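Local coordinates for protein putative beta-glucosidase (Bifidobacterium adolescentis, PDB 5WAB) that hydrolyses beta-glucosides as a family 3 glycoside hydrolase and probably also removes terminal alpha-L-arabinopyranosyl groups from ginsenosides, at residues Y40-P46 with K101-G107; T150-A156 with P193-S199; I228-G234 with G246-P252. All coordinates share one frame; numbering follows the deposited sequence.

Contact 1: residues Y40-P46 with K101-G107; sequences YMITDGP and KVAVILG
Met41 and Thr43 are tied by backbone bonds to 101-107, and the two short strands run parallel at 26°. Ala103 N donates to Met41 O at 3.1 Å, and Leu106 N to Thr43 O at 2.9 Å; the intervening bond, Thr43 N to Val104 O at 3.4 Å, is weak. Ile105 CA adds a CA-H...O contact to the same Thr43 O. Apolar packing covers both faces. Ile42 lies alongside Val104, with CG1 3.5 Å from Val104 CB, while its CG2 is met nearly at a right angle by both methyls of Leu106. On the other face the Thr43 and Val102 side chains cross at about a right angle, CG2 of Thr43 3.6 Å from CG1 of Val102. Thr43 OG1 stands anti to the backbone N (chi1 -176°), where it bonds Arg50 O, and this turns the methyl to Val102. Ala103 CB presses on Tyr40 CB at 3.4 Å, and the phenol ring goes on to helix 271-292. Toward the C-terminal ends of the strands polar and apolar groups meet: Asp44 OD1 rests 3.5 Å from Leu106 CB and bonds a glycerol, and Gly45 O lies against Ile105 CG1. The strands are neighbours in the sheet, joined along the chain through helix 83-99, a beta-alpha-beta unit of the TIM-barrel-type N-terminal domain; its C-terminal edge, where the glycerol sits, is where such barrels place their active sites.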
loop_
_atom_site.group_PDB
_atom_site.type_symbol
_atom_site.label_atom_id
_atom_site.label_comp_id
_atom_site.label_asym_id
_atom_site.label_seq_id
_atom_site.Cartn_x
_atom_site.Cartn_y
_atom_site.Cartn_z
ATOM N N TYR A 40 -24.934 -6.678 -11.095
ATOM C CA TYR A 40 -23.599 -6.833 -11.651
ATOM C C TYR A 40 -22.695 -7.609 -10.697
ATOM O O TYR A 40 -22.879 -7.605 -9.479
ATOM C CB TYR A 40 -22.982 -5.465 -11.937
ATOM C CG TYR A 40 -23.671 -4.658 -13.021
ATOM C CD1 TYR A 40 -24.091 -5.256 -14.201
ATOM C CD2 TYR A 40 -23.889 -3.291 -12.863
ATOM C CE1 TYR A 40 -24.707 -4.521 -15.192
ATOM C CE2 TYR A 40 -24.503 -2.547 -13.848
ATOM C CZ TYR A 40 -24.913 -3.169 -15.013
ATOM O OH TYR A 40 -25.534 -2.443 -16.002
ATOM N N MET A 41 -21.678 -8.253 -11.271
ATOM C CA MET A 41 -20.749 -9.066 -10.499
ATOM C C MET A 41 -19.709 -8.197 -9.805
ATOM O O MET A 41 -19.200 -7.226 -10.373
ATOM C CB MET A 41 -20.041 -10.090 -11.392
ATOM C CG MET A 41 -19.009 -10.942 -10.650
ATOM S SD MET A 41 -18.071 -12.102 -11.675
ATOM C CE MET A 41 -19.347 -13.262 -12.165
ATOM N N ILE A 42 -19.409 -8.555 -8.563
ATOM C CA ILE A 42 -18.370 -7.937 -7.750
ATOM C C ILE A 42 -17.359 -9.030 -7.429
ATOM O O ILE A 42 -17.752 -10.134 -7.034
ATOM C CB ILE A 42 -18.973 -7.318 -6.470
ATOM C CG1 ILE A 42 -19.190 -5.820 -6.646
ATOM C CG2 ILE A 42 -18.133 -7.589 -5.250
ATOM C CD1 ILE A 42 -20.123 -5.479 -7.768
ATOM N N THR A 43 -16.067 -8.743 -7.623
ATOM C CA THR A 43 -15.047 -9.755 -7.358
ATOM C C THR A 43 -13.714 -9.101 -7.009
ATOM O O THR A 43 -13.479 -7.921 -7.281
ATOM C CB THR A 43 -14.858 -10.718 -8.540
ATOM O OG1 THR A 43 -13.908 -11.727 -8.182
ATOM C CG2 THR A 43 -14.342 -9.981 -9.762
ATOM N N ASP A 44 -12.838 -9.907 -6.416
ATOM C CA ASP A 44 -11.562 -9.444 -5.885
ATOM C C ASP A 44 -10.600 -8.993 -6.976
ATOM O O ASP A 44 -10.752 -9.298 -8.163
ATOM C CB ASP A 44 -10.887 -10.542 -5.066
ATOM C CG ASP A 44 -11.313 -10.524 -3.632
ATOM O OD1 ASP A 44 -11.411 -9.414 -3.072
ATOM O OD2 ASP A 44 -11.575 -11.607 -3.071
ATOM N N GLY A 45 -9.579 -8.265 -6.535
ATOM C CA GLY A 45 -8.466 -7.940 -7.380
ATOM C C GLY A 45 -7.741 -6.653 -7.054
ATOM O O GLY A 45 -7.785 -5.693 -7.823
ATOM N N PRO A 46 -7.047 -6.603 -5.914
ATOM C CA PRO A 46 -6.203 -5.427 -5.646
ATOM C C PRO A 46 -5.029 -5.335 -6.602
ATOM O O PRO A 46 -4.516 -4.235 -6.847
ATOM C CB PRO A 46 -5.742 -5.639 -4.196
ATOM C CG PRO A 46 -6.662 -6.685 -3.643
ATOM C CD PRO A 46 -7.021 -7.558 -4.795
ATOM N N LYS A 101 -17.361 -8.702 -17.606
ATOM C CA LYS A 101 -18.633 -8.231 -17.050
ATOM C C LYS A 101 -18.558 -8.104 -15.529
ATOM O O LYS A 101 -19.420 -8.596 -14.798
ATOM C CB LYS A 101 -19.786 -9.151 -17.464
ATOM C CG LYS A 101 -19.746 -9.591 -18.929
ATOM C CD LYS A 101 -19.648 -8.436 -19.916
ATOM C CE LYS A 101 -20.924 -7.634 -20.028
ATOM N NZ LYS A 101 -20.777 -6.637 -21.130
ATOM N N VAL A 102 -17.505 -7.438 -15.054
ATOM C CA VAL A 102 -17.284 -7.180 -13.632
ATOM C C VAL A 102 -17.393 -5.679 -13.406
ATOM O O VAL A 102 -16.570 -4.909 -13.916
ATOM C CB VAL A 102 -15.916 -7.701 -13.163
ATOM C CG1 VAL A 102 -15.661 -7.274 -11.726
ATOM C CG2 VAL A 102 -15.839 -9.212 -13.292
ATOM N N ALA A 103 -18.383 -5.260 -12.611
ATOM C CA ALA A 103 -18.642 -3.831 -12.445
ATOM C C ALA A 103 -17.763 -3.193 -11.379
ATOM O O ALA A 103 -17.457 -1.998 -11.474
ATOM C CB ALA A 103 -20.113 -3.582 -12.106
ATOM N N VAL A 104 -17.378 -3.941 -10.350
ATOM C CA VAL A 104 -16.536 -3.424 -9.279
ATOM C C VAL A 104 -15.430 -4.432 -9.012
ATOM O O VAL A 104 -15.701 -5.629 -8.861
ATOM C CB VAL A 104 -17.336 -3.154 -7.992
ATOM C CG1 VAL A 104 -16.449 -2.514 -6.942
ATOM C CG2 VAL A 104 -18.555 -2.293 -8.280
ATOM N N ILE A 105 -14.188 -3.956 -8.970
ATOM C CA ILE A 105 -13.042 -4.776 -8.594
ATOM C C ILE A 105 -12.639 -4.390 -7.177
ATOM O O ILE A 105 -12.509 -3.201 -6.863
ATOM C CB ILE A 105 -11.887 -4.608 -9.600
ATOM C CG1 ILE A 105 -10.737 -5.560 -9.281
ATOM C CG2 ILE A 105 -11.410 -3.157 -9.689
ATOM C CD1 ILE A 105 -9.806 -5.763 -10.447
ATOM N N LEU A 106 -12.468 -5.392 -6.311
ATOM C CA LEU A 106 -12.414 -5.172 -4.861
ATOM C C LEU A 106 -10.993 -4.817 -4.430
ATOM O O LEU A 106 -10.244 -5.626 -3.883
ATOM C CB LEU A 106 -12.937 -6.397 -4.119
ATOM C CG LEU A 106 -14.391 -6.753 -4.430
ATOM C CD1 LEU A 106 -14.832 -8.007 -3.686
ATOM C CD2 LEU A 106 -15.299 -5.576 -4.100
ATOM N N GLY A 107 -10.638 -3.562 -4.650
ATOM C CA GLY A 107 -9.349 -3.048 -4.261
ATOM C C GLY A 107 -9.283 -1.572 -4.571
ATOM O O GLY A 107 -10.231 -0.992 -5.111
#

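Contact 2: residues T150-A156 with P193-S199; sequences TSLKHFA and PWTIMCS
Met197 leaves the backbone with CG anti to N and bends only at its last torsion (chi3 -42°), a course that lays its thioether beside Lys153 and against the His154 ring. SD is 3.7 Å from Lys153 CG. The same sulfur approaches the imidazole at its edge, 73° off the ring normal and 4.8 Å from the centroid, a sulfur-aromatic contact. Lys153 CG itself stands over one face of that ring, offset toward the rim. Ser151 OG, swung away from its own N (chi1 -165°), packs tightly on Thr195 CG2 at 3.2 Å. The backbones between these side chains form neighbouring parallel strands of the TIM-barrel-type domain, with a beta bulge where the register slips by one between Lys153 and Phe155. Met197 N donates to Leu152 O at 2.9 Å. At the bulge Met197 O takes two successive N-H groups: Phe155 N, in the carbonyl plane on a lone pair at 2.9 Å, and His154 N, weakly and strongly bent. Beyond it Ser199 N reaches Phe155 O, the carbonyl of the cis peptide that joins Phe155 to Ala156, from above its plane at 3.3 Å. Beside the bulge the polar ends of Lys153 and His154 come close together: Lys153 NZ forms a salt bridge with Glu123, His154 ND1 bonds Tyr124 OH, and both NE2 and, weakly, NZ hold a glycerol, consistent with a sugar-binding pocket. On the reverse face Ile196 CG1 lies 4.0 Å from Leu152 CB, and its CG2 branch touches Phe155 CB at 3.9 Å. Helix 182-190 covers this side, where Phe184 meets the Phe155 ring edge-to-face.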
loop_
_atom_site.group_PDB
_atom_site.type_symbol
_atom_site.label_atom_id
_atom_site.label_comp_id
_atom_site.label_asym_id
_atom_site.label_seq_id
_atom_site.Cartn_x
_atom_site.Cartn_y
_atom_site.Cartn_z
ATOM N N THR A 150 -14.167 0.591 -8.199
ATOM C CA THR A 150 -13.191 0.006 -7.285
ATOM C C THR A 150 -13.805 -0.087 -5.896
ATOM O O THR A 150 -14.944 0.320 -5.669
ATOM C CB THR A 150 -11.897 0.825 -7.222
ATOM O OG1 THR A 150 -12.163 2.103 -6.636
ATOM C CG2 THR A 150 -11.314 1.016 -8.595
ATOM N N SER A 151 -13.026 -0.612 -4.954
ATOM C CA SER A 151 -13.472 -0.749 -3.566
ATOM C C SER A 151 -12.281 -0.477 -2.639
ATOM O O SER A 151 -11.526 -1.390 -2.290
ATOM C CB SER A 151 -14.081 -2.127 -3.337
ATOM O OG SER A 151 -14.814 -2.171 -2.129
ATOM N N LEU A 152 -12.106 0.791 -2.266
ATOM C CA LEU A 152 -11.124 1.161 -1.255
ATOM C C LEU A 152 -11.359 0.335 -0.000
ATOM O O LEU A 152 -12.424 0.423 0.614
ATOM C CB LEU A 152 -11.239 2.655 -0.953
ATOM C CG LEU A 152 -10.095 3.325 -0.195
ATOM C CD1 LEU A 152 -8.790 3.113 -0.941
ATOM C CD2 LEU A 152 -10.392 4.809 -0.025
ATOM N N LYS A 153 -10.379 -0.488 0.366
ATOM C CA LYS A 153 -10.643 -1.698 1.136
ATOM C C LYS A 153 -10.196 -1.592 2.589
ATOM O O LYS A 153 -9.085 -1.132 2.885
ATOM C CB LYS A 153 -9.967 -2.903 0.470
ATOM C CG LYS A 153 -10.898 -4.083 0.312
ATOM C CD LYS A 153 -10.368 -5.105 -0.683
ATOM C CE LYS A 153 -9.108 -5.779 -0.213
ATOM N NZ LYS A 153 -8.775 -6.913 -1.116
ATOM N N HIS A 154 -11.088 -2.056 3.475
ATOM C CA HIS A 154 -10.891 -2.296 4.906
ATOM C C HIS A 154 -10.762 -1.004 5.694
ATOM O O HIS A 154 -9.745 -0.748 6.344
ATOM C CB HIS A 154 -9.696 -3.211 5.140
ATOM C CG HIS A 154 -9.723 -4.439 4.293
ATOM N ND1 HIS A 154 -8.579 -5.071 3.861
ATOM C CD2 HIS A 154 -10.761 -5.140 3.779
ATOM C CE1 HIS A 154 -8.911 -6.117 3.124
ATOM N NE2 HIS A 154 -10.229 -6.179 3.055
ATOM N N PHE A 155 -11.835 -0.231 5.687
ATOM C CA PHE A 155 -11.927 1.046 6.378
ATOM C C PHE A 155 -12.597 0.803 7.732
ATOM O O PHE A 155 -13.788 0.483 7.788
ATOM C CB PHE A 155 -12.718 2.019 5.502
ATOM C CG PHE A 155 -12.844 3.409 6.053
ATOM C CD1 PHE A 155 -11.734 4.231 6.169
ATOM C CD2 PHE A 155 -14.090 3.921 6.378
ATOM C CE1 PHE A 155 -11.859 5.519 6.653
ATOM C CE2 PHE A 155 -14.222 5.211 6.855
ATOM C CZ PHE A 155 -13.109 6.012 6.992
ATOM N N ALA A 156 -11.838 0.923 8.822
ATOM C CA ALA A 156 -10.413 1.245 8.797
ATOM C C ALA A 156 -9.658 0.485 9.883
ATOM O O ALA A 156 -10.256 -0.264 10.669
ATOM C CB ALA A 156 -10.200 2.744 8.971
ATOM N N PRO A 193 -13.893 6.871 -4.880
ATOM C CA PRO A 193 -14.147 5.459 -5.164
ATOM C C PRO A 193 -15.638 5.189 -5.120
ATOM O O PRO A 193 -16.340 5.617 -4.201
ATOM C CB PRO A 193 -13.395 4.729 -4.045
ATOM C CG PRO A 193 -12.509 5.765 -3.409
ATOM C CD PRO A 193 -13.204 7.067 -3.597
ATOM N N TRP A 194 -16.127 4.486 -6.135
ATOM C CA TRP A 194 -17.557 4.238 -6.183
ATOM C C TRP A 194 -18.003 3.301 -5.065
ATOM O O TRP A 194 -19.201 3.235 -4.772
ATOM C CB TRP A 194 -17.936 3.710 -7.577
ATOM C CG TRP A 194 -17.608 4.706 -8.677
ATOM C CD1 TRP A 194 -17.256 6.020 -8.514
ATOM C CD2 TRP A 194 -17.607 4.471 -10.095
ATOM N NE1 TRP A 194 -17.031 6.613 -9.735
ATOM C CE2 TRP A 194 -17.242 5.686 -10.722
ATOM C CE3 TRP A 194 -17.881 3.357 -10.895
ATOM C CZ2 TRP A 194 -17.146 5.812 -12.109
ATOM C CZ3 TRP A 194 -17.788 3.485 -12.266
ATOM C CH2 TRP A 194 -17.419 4.702 -12.860
ATOM N N THR A 195 -17.062 2.625 -4.411
ATOM C CA THR A 195 -17.360 1.643 -3.380
ATOM C C THR A 195 -16.225 1.652 -2.358
ATOM O O THR A 195 -15.061 1.872 -2.711
ATOM C CB THR A 195 -17.549 0.253 -4.008
ATOM O OG1 THR A 195 -18.781 0.228 -4.742
ATOM C CG2 THR A 195 -17.589 -0.833 -2.959
ATOM N N ILE A 196 -16.580 1.468 -1.089
ATOM C CA ILE A 196 -15.620 1.302 -0.005
ATOM C C ILE A 196 -16.001 0.044 0.761
ATOM O O ILE A 196 -17.188 -0.229 0.961
ATOM C CB ILE A 196 -15.605 2.529 0.928
ATOM C CG1 ILE A 196 -14.937 3.715 0.231
ATOM C CG2 ILE A 196 -14.900 2.210 2.251
ATOM C CD1 ILE A 196 -14.794 4.923 1.111
ATOM N N MET A 197 -15.001 -0.737 1.168
ATOM C CA MET A 197 -15.218 -1.928 1.983
ATOM C C MET A 197 -14.755 -1.653 3.406
ATOM O O MET A 197 -13.599 -1.276 3.623
ATOM C CB MET A 197 -14.472 -3.136 1.422
ATOM C CG MET A 197 -14.692 -4.403 2.243
ATOM S SD MET A 197 -13.912 -5.869 1.542
ATOM C CE MET A 197 -14.287 -5.654 -0.196
ATOM N N CYS A 198 -15.648 -1.854 4.367
ATOM C CA CYS A 198 -15.279 -1.685 5.759
ATOM C C CYS A 198 -14.537 -2.922 6.255
ATOM O O CYS A 198 -14.602 -3.999 5.656
ATOM C CB CYS A 198 -16.517 -1.432 6.622
ATOM S SG CYS A 198 -17.392 -2.939 7.107
ATOM N N SER A 199 -13.830 -2.760 7.369
ATOM C CA SER A 199 -13.019 -3.826 7.937
ATOM C C SER A 199 -13.841 -4.699 8.884
ATOM O O SER A 199 -14.920 -4.321 9.342
ATOM C CB SER A 199 -11.813 -3.244 8.675
ATOM O OG SER A 199 -12.233 -2.387 9.722
#

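Contact 3: residues I228-G234 with G246-P252; sequences IVMSDWG and GLNLEMP
Met230 and Leu249 make a single backbone bridge between a short strand and a loop whose end-to-end directions differ by 48°. Ser231 N donates to Leu249 O at 3.1 Å, nearly along the C=O axis, while Val229 O accepts Leu249 N and, weakly, Asn248 N. Side chains on both segments add to this bridge: Asn248 OD1 takes Val229 N at 3.0 Å, an almost straight bond whose donor stands above the amide plane, and Asn248 ND2 bonds Met277 O. Ser231 OG, set between its own N and carbonyl carbon (chi1 72°), accepts Met251 N at 3.2 Å. The Trp233 indole packs over this end. Met251 CB sits squarely over its six-membered ring, 3.8 Å from the centroid and 6° off the normal, a CH-pi contact, while Pro252 CD, after a cis peptide, packs on Trp233 CD1 at 3.5 Å. Met230 CE closes on Met251 CG at 3.4 Å, and Trp233 NE1 is held by Ala26 O. Gly234 N, on a lone pair of Met251 O at 3.3 Å, pins the chain just after. Asp232 points away from the loop, its OD1 taking Trp233 N at 2.8 Å. Where regular pairing gives out, Asn248 and Ser231 each take a backbone N-H, and the chain is held on both sides of Asp232, beside the glycerol; Ser-Asp-Trp matches the sequence carrying the family 3 nucleophile, so Asp232 is probably that residue.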
loop_
_atom_site.group_PDB
_atom_site.type_symbol
_atom_site.label_atom_id
_atom_site.label_comp_id
_atom_site.label_asym_id
_atom_site.label_seq_id
_atom_site.Cartn_x
_atom_site.Cartn_y
_atom_site.Cartn_z
ATOM N N ILE A 228 -20.511 4.302 -2.068
ATOM C CA ILE A 228 -21.184 3.270 -1.291
ATOM C C ILE A 228 -20.191 2.622 -0.338
ATOM O O ILE A 228 -18.985 2.575 -0.606
ATOM C CB ILE A 228 -21.774 2.228 -2.269
ATOM C CG1 ILE A 228 -22.965 2.818 -3.004
ATOM C CG2 ILE A 228 -22.100 0.914 -1.591
ATOM C CD1 ILE A 228 -23.775 3.722 -2.143
ATOM N N VAL A 229 -20.705 2.117 0.784
ATOM C CA VAL A 229 -19.925 1.328 1.728
ATOM C C VAL A 229 -20.506 -0.077 1.752
ATOM O O VAL A 229 -21.720 -0.251 1.915
ATOM C CB VAL A 229 -19.922 1.935 3.143
ATOM C CG1 VAL A 229 -19.018 1.125 4.050
ATOM C CG2 VAL A 229 -19.502 3.393 3.102
ATOM N N MET A 230 -19.650 -1.070 1.570
ATOM C CA MET A 230 -20.040 -2.460 1.716
ATOM C C MET A 230 -19.227 -3.096 2.829
ATOM O O MET A 230 -18.136 -2.637 3.173
ATOM C CB MET A 230 -19.832 -3.239 0.413
ATOM C CG MET A 230 -18.386 -3.284 -0.046
ATOM S SD MET A 230 -18.242 -4.118 -1.627
ATOM C CE MET A 230 -18.912 -5.686 -1.178
ATOM N N SER A 231 -19.754 -4.179 3.369
ATOM C CA SER A 231 -19.065 -4.901 4.418
ATOM C C SER A 231 -18.084 -5.894 3.808
ATOM O O SER A 231 -18.237 -6.339 2.667
ATOM C CB SER A 231 -20.059 -5.654 5.294
ATOM O OG SER A 231 -20.588 -6.750 4.565
ATOM N N ASP A 232 -17.068 -6.239 4.587
ATOM C CA ASP A 232 -16.310 -7.437 4.286
ATOM C C ASP A 232 -17.191 -8.663 4.519
ATOM O O ASP A 232 -18.212 -8.609 5.213
ATOM C CB ASP A 232 -15.040 -7.495 5.136
ATOM C CG ASP A 232 -13.895 -8.191 4.427
ATOM O OD1 ASP A 232 -14.164 -9.033 3.542
ATOM O OD2 ASP A 232 -12.725 -7.887 4.740
ATOM N N TRP A 233 -16.781 -9.786 3.942
ATOM C CA TRP A 233 -17.654 -10.951 3.878
ATOM C C TRP A 233 -17.869 -11.513 5.276
ATOM O O TRP A 233 -16.973 -12.131 5.860
ATOM C CB TRP A 233 -17.075 -11.997 2.930
ATOM C CG TRP A 233 -17.493 -11.816 1.486
ATOM C CD1 TRP A 233 -18.038 -12.773 0.675
ATOM C CD2 TRP A 233 -17.431 -10.617 0.697
ATOM N NE1 TRP A 233 -18.304 -12.251 -0.565
ATOM C CE2 TRP A 233 -17.944 -10.930 -0.577
ATOM C CE3 TRP A 233 -16.983 -9.316 0.941
ATOM C CZ2 TRP A 233 -18.021 -9.996 -1.599
ATOM C CZ3 TRP A 233 -17.068 -8.386 -0.074
ATOM C CH2 TRP A 233 -17.577 -8.732 -1.330
ATOM N N GLY A 234 -19.065 -11.278 5.814
ATOM C CA GLY A 234 -19.405 -11.657 7.164
ATOM C C GLY A 234 -19.276 -10.550 8.184
ATOM O O GLY A 234 -19.586 -10.781 9.358
ATOM N N GLY A 246 -24.579 3.588 8.093
ATOM C CA GLY A 246 -24.171 4.064 6.787
ATOM C C GLY A 246 -23.627 2.985 5.871
ATOM O O GLY A 246 -23.065 3.284 4.813
ATOM N N LEU A 247 -23.806 1.724 6.254
ATOM C CA LEU A 247 -23.408 0.597 5.418
ATOM C C LEU A 247 -24.498 0.329 4.386
ATOM O O LEU A 247 -25.617 -0.059 4.738
ATOM C CB LEU A 247 -23.163 -0.644 6.267
ATOM C CG LEU A 247 -22.522 -1.787 5.486
ATOM C CD1 LEU A 247 -20.999 -1.729 5.622
ATOM C CD2 LEU A 247 -23.082 -3.120 5.940
ATOM N N ASN A 248 -24.183 0.542 3.111
ATOM C CA ASN A 248 -25.188 0.353 2.074
ATOM C C ASN A 248 -25.457 -1.115 1.774
ATOM O O ASN A 248 -26.597 -1.480 1.473
ATOM C CB ASN A 248 -24.759 1.059 0.795
ATOM C CG ASN A 248 -24.506 2.529 1.011
ATOM O OD1 ASN A 248 -23.494 2.916 1.601
ATOM N ND2 ASN A 248 -25.431 3.361 0.550
ATOM N N LEU A 249 -24.439 -1.966 1.834
ATOM C CA LEU A 249 -24.517 -3.284 1.214
ATOM C C LEU A 249 -23.944 -4.347 2.139
ATOM O O LEU A 249 -22.765 -4.285 2.510
ATOM C CB LEU A 249 -23.768 -3.283 -0.122
ATOM C CG LEU A 249 -23.814 -4.541 -0.990
ATOM C CD1 LEU A 249 -25.201 -4.781 -1.573
ATOM C CD2 LEU A 249 -22.768 -4.450 -2.088
ATOM N N GLU A 250 -24.762 -5.350 2.458
ATOM C CA GLU A 250 -24.295 -6.539 3.158
ATOM C C GLU A 250 -23.786 -7.545 2.137
ATOM O O GLU A 250 -24.485 -7.859 1.167
ATOM C CB GLU A 250 -25.410 -7.176 3.991
ATOM C CG GLU A 250 -24.972 -8.454 4.711
ATOM C CD GLU A 250 -26.114 -9.433 4.978
ATOM O OE1 GLU A 250 -27.069 -9.481 4.177
ATOM O OE2 GLU A 250 -26.051 -10.166 5.991
ATOM N N MET A 251 -22.564 -8.036 2.351
ATOM C CA MET A 251 -21.985 -9.076 1.515
ATOM C C MET A 251 -21.277 -10.080 2.420
ATOM O O MET A 251 -20.550 -9.673 3.344
ATOM C CB MET A 251 -21.007 -8.497 0.490
ATOM C CG MET A 251 -21.658 -7.605 -0.551
ATOM S SD MET A 251 -22.729 -8.466 -1.710
ATOM C CE MET A 251 -21.550 -9.493 -2.588
ATOM N N PRO A 252 -21.492 -11.386 2.219
ATOM C CA PRO A 252 -22.471 -11.916 1.271
ATOM C C PRO A 252 -23.859 -11.835 1.888
ATOM O O PRO A 252 -23.957 -11.584 3.089
ATOM C CB PRO A 252 -22.016 -13.364 1.076
ATOM C CG PRO A 252 -21.425 -13.729 2.391
ATOM C CD PRO A 252 -20.762 -12.465 2.909
#

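How the contacts relate
From the N terminus the three contacts come in series; none nests in or crosses another. Contact 1 closes an excursion of 54 residues that includes helices 74-77 and 83-99, contact 2 one of 36 residues with helices 173-180 and 182-190, and contact 3 a short one of 11 residues around helix 239-245. Contacts 1 and 2 join where Gly107 O meets Ser151 N, probably a hydrogen bond; contacts 2 and 3 join through Ile196, whose N and O probably bond Ile228 O and Met230 N. One five-strand parallel sheet therefore runs through all three. Across the barrel interior Leu106 of contact 1 packs on Trp233 of contact 3.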